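Local structure of lyase/mutase (Burkholderia cenocepacia, 4LSB) at residues 36-44 with 80-88; 198-206 with 223-234. The protein is a lyase/mutase-type enzyme with a TIM-barrel fold that binds a magnesium ion. One frame throughout, in Å; residues are numbered along the deposited sequence.

Contact 1: 36-44 with 80-88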
ATOM      1  N   ASN B  36      10.846  -0.900   7.149  1.00 13.54           N
ATOM      2  CA  ASN B  36       9.570  -0.321   7.526  1.00 14.60           C
ATOM      3  C   ASN B  36       8.453  -0.554   6.453  1.00 14.56           C
ATOM      4  O   ASN B  36       8.229   0.279   5.611  1.00 15.17           O
ATOM      5  CB  ASN B  36       9.673   1.197   7.760  1.00 14.75           C
ATOM      6  CG  ASN B  36      10.730   1.595   8.804  1.00 14.96           C
ATOM      7  OD1 ASN B  36      11.934   1.590   8.519  1.00 15.98           O
ATOM      8  ND2 ASN B  36      10.291   1.938  10.004  1.00 14.43           N
ATOM      9  N   PRO B  37       7.775  -1.676   6.518  1.00 15.69           N
ATOM     10  CA  PRO B  37       6.547  -1.866   5.755  1.00 15.81           C
ATOM     11  C   PRO B  37       5.421  -1.022   6.286  1.00 16.52           C
ATOM     12  O   PRO B  37       5.522  -0.515   7.405  1.00 16.62           O
ATOM     13  CB  PRO B  37       6.248  -3.330   5.999  1.00 15.61           C
ATOM     14  CG  PRO B  37       6.660  -3.492   7.375  1.00 16.14           C
ATOM     15  CD  PRO B  37       7.874  -2.671   7.590  1.00 15.10           C
ATOM     16  N   TRP B  38       4.375  -0.813   5.459  1.00 17.13           N
ATOM     17  CA  TRP B  38       3.212  -0.005   5.816  1.00 16.35           C
ATOM     18  C   TRP B  38       1.878  -0.732   5.573  1.00 16.86           C
ATOM     19  O   TRP B  38       0.822  -0.163   5.807  1.00 16.45           O
ATOM     20  CB  TRP B  38       3.209   1.366   5.056  1.00 16.93           C
ATOM     21  CG  TRP B  38       3.110   1.191   3.581  1.00 16.87           C
ATOM     22  CD1 TRP B  38       1.963   1.195   2.826  1.00 17.56           C
ATOM     23  CD2 TRP B  38       4.171   0.883   2.692  1.00 17.68           C
ATOM     24  NE1 TRP B  38       2.270   0.960   1.508  1.00 16.85           N
ATOM     25  CE2 TRP B  38       3.623   0.799   1.401  1.00 17.83           C
ATOM     26  CE3 TRP B  38       5.562   0.804   2.834  1.00 18.14           C
ATOM     27  CZ2 TRP B  38       4.419   0.540   0.267  1.00 18.79           C
ATOM     28  CZ3 TRP B  38       6.326   0.501   1.698  1.00 18.53           C
ATOM     29  CH2 TRP B  38       5.761   0.395   0.465  1.00 18.49           C
ATOM     30  N   ASP B  39       1.942  -1.984   5.135  1.00 16.43           N
ATOM     31  CA  ASP B  39       0.772  -2.812   5.007  1.00 16.58           C
ATOM     32  C   ASP B  39       1.143  -4.298   5.128  1.00 16.11           C
ATOM     33  O   ASP B  39       2.329  -4.664   5.271  1.00 16.57           O
ATOM     34  CB  ASP B  39      -0.015  -2.459   3.720  1.00 16.73           C
ATOM     35  CG  ASP B  39       0.732  -2.748   2.441  1.00 17.86           C
ATOM     36  OD1 ASP B  39       1.769  -3.466   2.460  1.00 16.23           O
ATOM     37  OD2 ASP B  39       0.263  -2.172   1.406  1.00 18.70           O
ATOM     38  N   ALA B  40       0.148  -5.156   5.066  1.00 16.51           N
ATOM     39  CA  ALA B  40       0.399  -6.588   5.243  1.00 16.00           C
ATOM     40  C   ALA B  40       1.300  -7.158   4.156  1.00 15.94           C
ATOM     41  O   ALA B  40       2.152  -8.014   4.452  1.00 15.31           O
ATOM     42  CB  ALA B  40      -0.912  -7.377   5.327  1.00 17.07           C
ATOM     43  N   GLY B  41       1.101  -6.670   2.929  1.00 15.75           N
ATOM     44  CA  GLY B  41       1.818  -7.120   1.745  1.00 15.90           C
ATOM     45  C   GLY B  41       3.306  -6.886   1.860  1.00 16.49           C
ATOM     46  O   GLY B  41       4.122  -7.783   1.667  1.00 16.73           O
ATOM     47  N   THR B  42       3.624  -5.670   2.228  1.00 16.40           N
ATOM     48  CA  THR B  42       4.997  -5.275   2.358  1.00 16.26           C
ATOM     49  C   THR B  42       5.658  -5.980   3.523  1.00 14.70           C
ATOM     50  O   THR B  42       6.811  -6.316   3.427  1.00 14.94           O
ATOM     51  CB  THR B  42       5.152  -3.724   2.403  1.00 15.50           C
ATOM     52  OG1 THR B  42       4.279  -3.149   3.388  1.00 16.53           O
ATOM     53  CG2 THR B  42       4.871  -3.121   1.067  1.00 16.52           C
ATOM     54  N   ALA B  43       4.927  -6.217   4.598  1.00 14.25           N
ATOM     55  CA  ALA B  43       5.438  -6.936   5.710  1.00 14.12           C
ATOM     56  C   ALA B  43       5.816  -8.335   5.316  1.00 14.13           C
ATOM     57  O   ALA B  43       6.929  -8.782   5.611  1.00 14.89           O
ATOM     58  CB  ALA B  43       4.470  -6.935   6.853  1.00 14.55           C
ATOM     59  N   ARG B  44       4.909  -9.027   4.616  1.00 15.06           N
ATOM     60  CA  ARG B  44       5.186 -10.331   4.042  1.00 14.99           C
ATOM     61  C   ARG B  44       6.444 -10.381   3.168  1.00 15.41           C
ATOM     62  O   ARG B  44       7.312 -11.281   3.379  1.00 15.56           O
ATOM     63  CB  ARG B  44       3.981 -10.858   3.235  1.00 15.72           C
ATOM     64  CG  ARG B  44       2.819 -11.278   4.116  1.00 15.56           C
ATOM     65  CD  ARG B  44       1.876 -12.232   3.416  1.00 17.19           C
ATOM     66  NE  ARG B  44       2.460 -13.570   3.328  1.00 16.94           N
ATOM     67  CZ  ARG B  44       1.917 -14.592   2.675  1.00 17.57           C
ATOM     68  NH1 ARG B  44       0.732 -14.495   2.125  1.00 17.98           N
ATOM     69  NH2 ARG B  44       2.543 -15.754   2.660  1.00 19.48           N
ATOM     70  N   HIS B  80      -3.043  -1.383  13.383  1.00 19.48           N
ATOM     71  CA  HIS B  80      -1.985  -1.473  12.350  1.00 19.87           C
ATOM     72  C   HIS B  80      -0.851  -2.367  12.865  1.00 18.96           C
ATOM     73  O   HIS B  80      -0.382  -3.282  12.175  1.00 19.63           O
ATOM     74  CB  HIS B  80      -1.500  -0.060  11.995  1.00 20.50           C
ATOM     75  CG  HIS B  80      -0.407   0.003  10.953  1.00 20.56           C
ATOM     76  ND1 HIS B  80      -0.555  -0.483   9.673  1.00 23.08           N
ATOM     77  CD2 HIS B  80       0.835   0.545  11.002  1.00 20.25           C
ATOM     78  CE1 HIS B  80       0.552  -0.257   8.984  1.00 20.92           C
ATOM     79  NE2 HIS B  80       1.402   0.382   9.764  1.00 19.76           N
ATOM     80  N   ILE B  81      -0.437  -2.145  14.093  1.00 17.79           N
ATOM     81  CA  ILE B  81       0.584  -3.009  14.687  1.00 17.29           C
ATOM     82  C   ILE B  81       0.140  -4.456  14.629  1.00 17.76           C
ATOM     83  O   ILE B  81       0.896  -5.335  14.180  1.00 17.72           O
ATOM     84  CB  ILE B  81       0.849  -2.643  16.140  1.00 18.64           C
ATOM     85  CG1 ILE B  81       1.556  -1.306  16.221  1.00 19.20           C
ATOM     86  CG2 ILE B  81       1.674  -3.732  16.792  1.00 18.37           C
ATOM     87  CD1 ILE B  81       1.505  -0.721  17.631  1.00 20.34           C
ATOM     88  N   ALA B  82      -1.081  -4.748  15.093  1.00 18.21           N
ATOM     89  CA  ALA B  82      -1.574  -6.128  15.055  1.00 19.28           C
ATOM     90  C   ALA B  82      -1.589  -6.723  13.622  1.00 18.68           C
ATOM     91  O   ALA B  82      -1.341  -7.946  13.431  1.00 18.28           O
ATOM     92  CB  ALA B  82      -2.975  -6.222  15.687  1.00 20.51           C
ATOM     93  N   ASP B  83      -1.922  -5.892  12.653  1.00 20.24           N
ATOM     94  CA  ASP B  83      -1.972  -6.347  11.256  1.00 21.36           C
ATOM     95  C   ASP B  83      -0.573  -6.754  10.813  1.00 19.36           C
ATOM     96  O   ASP B  83      -0.426  -7.729  10.134  1.00 18.12           O
ATOM     97  CB  ASP B  83      -2.431  -5.242  10.282  1.00 23.08           C
ATOM     98  CG  ASP B  83      -3.930  -5.032  10.275  1.00 26.97           C
ATOM     99  OD1 ASP B  83      -4.680  -5.879  10.810  1.00 27.71           O
ATOM    100  OD2 ASP B  83      -4.335  -3.971   9.746  1.00 32.37           O
ATOM    101  N   LEU B  84       0.429  -5.931  11.130  1.00 18.53           N
ATOM    102  CA  LEU B  84       1.774  -6.230  10.654  1.00 18.91           C
ATOM    103  C   LEU B  84       2.465  -7.415  11.427  1.00 17.07           C
ATOM    104  O   LEU B  84       3.279  -8.127  10.883  1.00 16.60           O
ATOM    105  CB  LEU B  84       2.605  -4.965  10.588  1.00 19.94           C
ATOM    106  CG  LEU B  84       2.479  -4.184   9.246  1.00 21.26           C
ATOM    107  CD1 LEU B  84       1.063  -3.907   8.768  1.00 22.00           C
ATOM    108  CD2 LEU B  84       3.296  -2.916   9.367  1.00 23.89           C
ATOM    109  N   VAL B  85       2.134  -7.573  12.699  1.00 16.34           N
ATOM    110  CA  VAL B  85       2.548  -8.715  13.497  1.00 17.43           C
ATOM    111  C   VAL B  85       2.016  -9.996  12.858  1.00 17.99           C
ATOM    112  O   VAL B  85       2.787 -10.934  12.656  1.00 18.03           O
ATOM    113  CB  VAL B  85       2.043  -8.604  14.939  1.00 17.28           C
ATOM    114  CG1 VAL B  85       2.193  -9.917  15.700  1.00 17.17           C
ATOM    115  CG2 VAL B  85       2.787  -7.477  15.657  1.00 16.41           C
ATOM    116  N   ALA B  86       0.720 -10.013  12.531  1.00 18.69           N
ATOM    117  CA  ALA B  86       0.101 -11.215  11.974  1.00 19.12           C
ATOM    118  C   ALA B  86       0.693 -11.535  10.616  1.00 19.30           C
ATOM    119  O   ALA B  86       0.951 -12.694  10.303  1.00 20.15           O
ATOM    120  CB  ALA B  86      -1.412 -11.063  11.861  1.00 19.55           C
ATOM    121  N   ALA B  87       0.817 -10.523   9.789  1.00 18.63           N
ATOM    122  CA  ALA B  87       1.275 -10.728   8.399  1.00 20.13           C
ATOM    123  C   ALA B  87       2.753 -11.102   8.249  1.00 19.08           C
ATOM    124  O   ALA B  87       3.137 -11.978   7.418  1.00 17.99           O
ATOM    125  CB  ALA B  87       1.024  -9.456   7.608  1.00 19.31           C
ATOM    126  N   GLY B  88       3.595 -10.389   9.004  1.00 19.26           N
ATOM    127  CA  GLY B  88       5.043 -10.562   8.893  1.00 18.23           C
ATOM    128  C   GLY B  88       5.606 -11.831   9.514  1.00 18.08           C
ATOM    129  O   GLY B  88       6.530 -12.389   8.978  1.00 19.17           O
TER
HETATM  130  O   HOH W   1       3.954   0.911   9.262  1.00 15.32           O
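His80 holds CG anti to its backbone N (chi1 180°), which carries the imidazole across to the turn at Trp38. There CE1 of His80 lies 3.2 Å from Trp38 O, with the oxygen at the ring edge and near its plane. Water 1 also sits in the ring plane. It is 2.7 Å from His80 NE2 and donates to Pro37 O, so the water links the ring to Pro37 O, while Trp38 O rests against the ring edge. Tyr61 meets the same ring obliquely.

Leu84 divides its methyls over the turn. CD2 reaches Pro37, 4.0 Å from Pro37 CG, while CD1 packs on the backbone of Asp39. Next along the helix, small residues allow the close approach. Ala40 CB and Ala87 CB meet at 3.6 Å, and Ala43 CB faces Leu84 and Gly88. Arg44 passes Ala87 O with its CG, 3.4 Å away, then bends at chi3, and its guanidinium bonds Asn287, Phe282 O and Ala284 O, as well as Gly66 O of the second subunit.

Asp39 is the N-cap of helix 40-48. Its OD1 takes Thr42 N at 2.9 Å nearly along the C-O axis, and Thr42 OG1 from above the carboxylate plane. Thr42 OG1 in turn accepts from Trp38 N, which fixes the turn ahead of the helix.

The short helix segments cross at -39° with axes 8.1 Å apart. This is close alanine-glycine packing between two outer helices of a TIM barrel, beside the dimer interface.

Contact 2: 198-206 with 223-234; sequences ITDADEIAA and GGLLSLDELAAL
Leu234 lies against the first turns of helix 201-211 and makes the largest share of the contact. Its chi1 of -58° and chi2 of 167° extend the side chain toward that helix. The two methyls divide the work. CD1 packs 3.7 Å from Ala201 CB, and CD2 touches both Ala201 O, at 3.6 Å, and Ala205 CB.

Ile204 crosses Leu234 at about a right angle. Its CG2, anti to the backbone N, touches Leu234 CB at 4.1 Å. The other branch, extended at chi2 (165°), sends CD1 further in. That methyl meets Leu226 CD1 tip to tip at 3.9 Å. It also reaches Leu231 CD2, whose side chain crosses it obliquely. Val217 of strand 215-218 touches both Ile204 and Leu231. The contact therefore joins two successive outer helices of the TIM barrel, 201-211 and 228-233, over the strand that runs between them in sequence.

Leu226 belongs to the loop before the second helix. Its CD1 is also 3.9 Å from Thr199 O. Toward the far end of the loop, Thr199 turns its side chain to Gly223 and Gly224, with OG1 4.2 Å from Gly223 CA.

Both helices start with a side-chain cap. Asp200 OD2 uses its anti lone pair to accept from Glu203 N. Ser227 and Glu230 form a capping box: Ser227 OG accepts from Glu230 N, and Glu230 OE1 accepts from Ser227 N at 2.9 Å through its anti lone pair. Beside the Leu234 carbonyl, water 2 donates to Ala205 O and more weakly to Leu234 O, while Thr208 OG1 is hydrogen-bonded to the same two carbonyls.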
ATOM      1  N   ILE B 198      20.238  13.366  12.587  1.00 28.31           N
ATOM      2  CA  ILE B 198      21.699  13.296  12.601  1.00 28.41           C
ATOM      3  C   ILE B 198      22.215  12.338  11.498  1.00 29.22           C
ATOM      4  O   ILE B 198      21.981  11.121  11.525  1.00 30.23           O
ATOM      5  CB  ILE B 198      22.259  12.871  13.959  1.00 27.49           C
ATOM      6  CG1 ILE B 198      21.657  13.712  15.070  1.00 27.51           C
ATOM      7  CG2 ILE B 198      23.774  13.020  13.970  1.00 26.09           C
ATOM      8  CD1 ILE B 198      22.400  13.585  16.376  1.00 28.20           C
ATOM      9  N   THR B 199      22.891  12.916  10.506  1.00 29.32           N
ATOM     10  CA  THR B 199      23.319  12.179   9.327  1.00 29.70           C
ATOM     11  C   THR B 199      24.836  12.196   9.138  1.00 26.44           C
ATOM     12  O   THR B 199      25.348  11.387   8.381  1.00 23.09           O
ATOM     13  CB  THR B 199      22.666  12.750   8.026  1.00 30.77           C
ATOM     14  OG1 THR B 199      22.802  14.170   8.024  1.00 36.36           O
ATOM     15  CG2 THR B 199      21.166  12.429   7.967  1.00 33.68           C
ATOM     16  N   ASP B 200      25.527  13.119   9.807  1.00 26.24           N
ATOM     17  CA  ASP B 200      26.965  13.291   9.599  1.00 25.73           C
ATOM     18  C   ASP B 200      27.710  12.164  10.315  1.00 23.27           C
ATOM     19  O   ASP B 200      27.420  11.813  11.460  1.00 20.60           O
ATOM     20  CB  ASP B 200      27.401  14.677  10.084  1.00 27.17           C
ATOM     21  CG  ASP B 200      28.878  14.840  10.087  1.00 28.60           C
ATOM     22  OD1 ASP B 200      29.392  15.179   9.019  1.00 33.92           O
ATOM     23  OD2 ASP B 200      29.526  14.570  11.116  1.00 27.31           O
ATOM     24  N   ALA B 201      28.663  11.566   9.611  1.00 21.97           N
ATOM     25  CA  ALA B 201      29.360  10.398  10.153  1.00 22.02           C
ATOM     26  C   ALA B 201      30.031  10.720  11.482  1.00 22.10           C
ATOM     27  O   ALA B 201      29.984   9.910  12.411  1.00 21.84           O
ATOM     28  CB  ALA B 201      30.386   9.853   9.178  1.00 22.37           C
ATOM     29  N   ASP B 202      30.710  11.863  11.539  1.00 24.20           N
ATOM     30  CA  ASP B 202      31.422  12.261  12.762  1.00 26.23           C
ATOM     31  C   ASP B 202      30.451  12.524  13.897  1.00 23.34           C
ATOM     32  O   ASP B 202      30.753  12.184  15.026  1.00 22.49           O
ATOM     33  CB  ASP B 202      32.270  13.528  12.542  1.00 31.82           C
ATOM     34  CG  ASP B 202      33.507  13.278  11.655  1.00 35.90           C
ATOM     35  OD1 ASP B 202      33.954  12.110  11.513  1.00 36.42           O
ATOM     36  OD2 ASP B 202      34.062  14.281  11.154  1.00 41.96           O
ATOM     37  N   GLU B 203      29.311  13.148  13.594  1.00 22.97           N
ATOM     38  CA  GLU B 203      28.261  13.370  14.612  1.00 23.07           C
ATOM     39  C   GLU B 203      27.687  12.024  15.129  1.00 19.68           C
ATOM     40  O   GLU B 203      27.547  11.797  16.332  1.00 19.56           O
ATOM     41  CB  GLU B 203      27.157  14.280  14.082  1.00 25.63           C
ATOM     42  CG  GLU B 203      27.618  15.726  13.826  1.00 29.77           C
ATOM     43  CD  GLU B 203      26.491  16.762  13.812  1.00 33.76           C
ATOM     44  OE1 GLU B 203      25.319  16.402  13.672  1.00 33.59           O
ATOM     45  OE2 GLU B 203      26.783  17.984  13.935  1.00 41.74           O
ATOM     46  N   ILE B 204      27.413  11.111  14.213  1.00 18.22           N
ATOM     47  CA  ILE B 204      26.939   9.763  14.594  1.00 16.84           C
ATOM     48  C   ILE B 204      27.930   9.009  15.488  1.00 15.78           C
ATOM     49  O   ILE B 204      27.562   8.401  16.504  1.00 15.26           O
ATOM     50  CB  ILE B 204      26.648   8.910  13.327  1.00 17.30           C
ATOM     51  CG1 ILE B 204      25.431   9.414  12.585  1.00 18.26           C
ATOM     52  CG2 ILE B 204      26.427   7.454  13.682  1.00 17.51           C
ATOM     53  CD1 ILE B 204      25.300   8.867  11.199  1.00 18.39           C
ATOM     54  N   ALA B 205      29.203   9.008  15.121  1.00 16.12           N
ATOM     55  CA  ALA B 205      30.191   8.313  15.946  1.00 17.03           C
ATOM     56  C   ALA B 205      30.280   8.876  17.365  1.00 17.38           C
ATOM     57  O   ALA B 205      30.531   8.166  18.313  1.00 18.28           O
ATOM     58  CB  ALA B 205      31.537   8.348  15.293  1.00 18.69           C
ATOM     59  N   ALA B 206      30.101  10.179  17.500  1.00 17.67           N
ATOM     60  CA  ALA B 206      30.083  10.832  18.816  1.00 17.73           C
ATOM     61  C   ALA B 206      28.862  10.426  19.631  1.00 17.19           C
ATOM     62  O   ALA B 206      28.942  10.307  20.839  1.00 16.58           O
ATOM     63  CB  ALA B 206      30.091  12.333  18.656  1.00 18.58           C
ATOM     64  N   GLY B 223      19.371  14.667   4.563  1.00 50.33           N
ATOM     65  CA  GLY B 223      20.826  14.593   4.302  1.00 45.71           C
ATOM     66  C   GLY B 223      21.449  13.509   3.427  1.00 45.18           C
ATOM     67  O   GLY B 223      20.853  13.032   2.458  1.00 44.07           O
ATOM     68  N   GLY B 224      22.677  13.128   3.778  1.00 41.62           N
ATOM     69  CA  GLY B 224      23.441  12.157   2.994  1.00 36.64           C
ATOM     70  C   GLY B 224      23.242  10.709   3.410  1.00 31.23           C
ATOM     71  O   GLY B 224      22.602  10.402   4.441  1.00 33.89           O
ATOM     72  N   LEU B 225      23.800   9.814   2.607  1.00 28.25           N
ATOM     73  CA  LEU B 225      23.604   8.378   2.778  1.00 24.49           C
ATOM     74  C   LEU B 225      24.886   7.705   3.246  1.00 22.55           C
ATOM     75  O   LEU B 225      25.990   8.040   2.784  1.00 22.40           O
ATOM     76  CB  LEU B 225      23.185   7.724   1.461  1.00 26.98           C
ATOM     77  CG  LEU B 225      21.747   7.983   1.086  1.00 26.96           C
ATOM     78  CD1 LEU B 225      21.571   7.429  -0.295  1.00 28.12           C
ATOM     79  CD2 LEU B 225      20.781   7.383   2.118  1.00 27.38           C
ATOM     80  N   LEU B 226      24.715   6.740   4.141  1.00 20.60           N
ATOM     81  CA  LEU B 226      25.793   5.869   4.557  1.00 19.60           C
ATOM     82  C   LEU B 226      25.336   4.395   4.398  1.00 20.03           C
ATOM     83  O   LEU B 226      24.139   4.115   4.395  1.00 20.34           O
ATOM     84  CB  LEU B 226      26.160   6.180   6.011  1.00 19.72           C
ATOM     85  CG  LEU B 226      26.782   7.555   6.226  1.00 20.13           C
ATOM     86  CD1 LEU B 226      26.854   7.842   7.727  1.00 20.72           C
ATOM     87  CD2 LEU B 226      28.146   7.721   5.553  1.00 21.79           C
ATOM     88  N   SER B 227      26.280   3.487   4.186  1.00 18.16           N
ATOM     89  CA  SER B 227      25.949   2.113   4.047  1.00 18.91           C
ATOM     90  C   SER B 227      25.844   1.518   5.432  1.00 17.11           C
ATOM     91  O   SER B 227      26.313   2.075   6.417  1.00 16.40           O
ATOM     92  CB  SER B 227      26.977   1.346   3.234  1.00 19.11           C
ATOM     93  OG  SER B 227      28.199   1.295   3.939  1.00 18.84           O
ATOM     94  N   LEU B 228      25.244   0.362   5.498  1.00 16.32           N
ATOM     95  CA  LEU B 228      25.176  -0.373   6.771  1.00 16.83           C
ATOM     96  C   LEU B 228      26.571  -0.676   7.360  1.00 16.21           C
ATOM     97  O   LEU B 228      26.764  -0.599   8.555  1.00 14.24           O
ATOM     98  CB  LEU B 228      24.441  -1.691   6.552  1.00 17.77           C
ATOM     99  CG  LEU B 228      24.210  -2.504   7.821  1.00 17.95           C
ATOM    100  CD1 LEU B 228      23.301  -1.770   8.811  1.00 16.47           C
ATOM    101  CD2 LEU B 228      23.695  -3.915   7.480  1.00 19.86           C
ATOM    102  N   ASP B 229      27.537  -1.018   6.499  1.00 16.51           N
ATOM    103  CA  ASP B 229      28.885  -1.260   6.936  1.00 16.59           C
ATOM    104  C   ASP B 229      29.535   0.025   7.473  1.00 16.55           C
ATOM    105  O   ASP B 229      30.215  -0.040   8.501  1.00 17.07           O
ATOM    106  CB  ASP B 229      29.721  -1.861   5.787  1.00 17.19           C
ATOM    107  CG  ASP B 229      31.168  -2.029   6.141  1.00 17.93           C
ATOM    108  OD1 ASP B 229      31.436  -2.783   7.061  1.00 17.98           O
ATOM    109  OD2 ASP B 229      32.046  -1.402   5.482  1.00 18.79           O
ATOM    110  N   GLU B 230      29.327   1.175   6.800  1.00 17.35           N
ATOM    111  CA  GLU B 230      29.857   2.452   7.297  1.00 17.73           C
ATOM    112  C   GLU B 230      29.244   2.725   8.635  1.00 16.53           C
ATOM    113  O   GLU B 230      29.912   3.136   9.550  1.00 16.18           O
ATOM    114  CB  GLU B 230      29.610   3.634   6.335  1.00 19.33           C
ATOM    115  CG  GLU B 230      30.507   3.576   5.100  1.00 20.93           C
ATOM    116  CD  GLU B 230      30.084   4.512   3.967  1.00 23.84           C
ATOM    117  OE1 GLU B 230      28.884   4.623   3.617  1.00 22.74           O
ATOM    118  OE2 GLU B 230      30.985   5.143   3.398  1.00 27.10           O
ATOM    119  N   LEU B 231      27.943   2.503   8.764  1.00 15.83           N
ATOM    120  CA  LEU B 231      27.274   2.783  10.048  1.00 15.89           C
ATOM    121  C   LEU B 231      27.770   1.859  11.148  1.00 14.95           C
ATOM    122  O   LEU B 231      28.009   2.325  12.273  1.00 15.62           O
ATOM    123  CB  LEU B 231      25.728   2.777   9.898  1.00 16.37           C
ATOM    124  CG  LEU B 231      25.236   3.938   9.010  1.00 16.31           C
ATOM    125  CD1 LEU B 231      23.893   3.684   8.387  1.00 16.76           C
ATOM    126  CD2 LEU B 231      25.161   5.175   9.824  1.00 16.51           C
ATOM    127  N   ALA B 232      27.995   0.587  10.830  1.00 16.06           N
ATOM    128  CA  ALA B 232      28.552  -0.324  11.805  1.00 16.92           C
ATOM    129  C   ALA B 232      29.940   0.172  12.302  1.00 17.12           C
ATOM    130  O   ALA B 232      30.243   0.106  13.492  1.00 17.91           O
ATOM    131  CB  ALA B 232      28.637  -1.742  11.211  1.00 17.33           C
ATOM    132  N   ALA B 233      30.752   0.707  11.398  1.00 18.09           N
ATOM    133  CA  ALA B 233      32.092   1.204  11.735  1.00 18.69           C
ATOM    134  C   ALA B 233      32.033   2.457  12.623  1.00 19.29           C
ATOM    135  O   ALA B 233      32.973   2.746  13.370  1.00 18.76           O
ATOM    136  CB  ALA B 233      32.858   1.509  10.464  1.00 19.44           C
ATOM    137  N   LEU B 234      30.925   3.208  12.515  1.00 18.60           N
ATOM    138  CA  LEU B 234      30.647   4.344  13.399  1.00 18.97           C
ATOM    139  C   LEU B 234      29.997   3.897  14.744  1.00 18.53           C
ATOM    140  O   LEU B 234      29.679   4.711  15.606  1.00 19.05           O
ATOM    141  CB  LEU B 234      29.766   5.336  12.657  1.00 18.41           C
ATOM    142  CG  LEU B 234      30.337   5.864  11.355  1.00 18.65           C
ATOM    143  CD1 LEU B 234      29.278   6.590  10.548  1.00 18.87           C
ATOM    144  CD2 LEU B 234      31.506   6.797  11.636  1.00 18.36           C
TER
HETATM  145  O   HOH W   2      31.885   5.673  18.048  1.00 23.11           O

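Contact 1 and contact 2 lie on opposite sides of the chain's centre. Their own centres are 28 Å apart, and their nearest atoms are about 12 Å apart. They come in series along the chain: contact 1 closes before contact 2 opens. Both belong to the helical layer around one parallel barrel. Helices 40-48 and 74-88 serve contact 1, near strand 54-55. Helices 201-211 and 228-233 serve contact 2, near strands 215-218 and 238-240. Strands 32-34 and 238-240 are neighbours in the sheet, so the barrel links early and late parts of the chain. Both contacts also touch the second subunit, which places each beside the dimer interface.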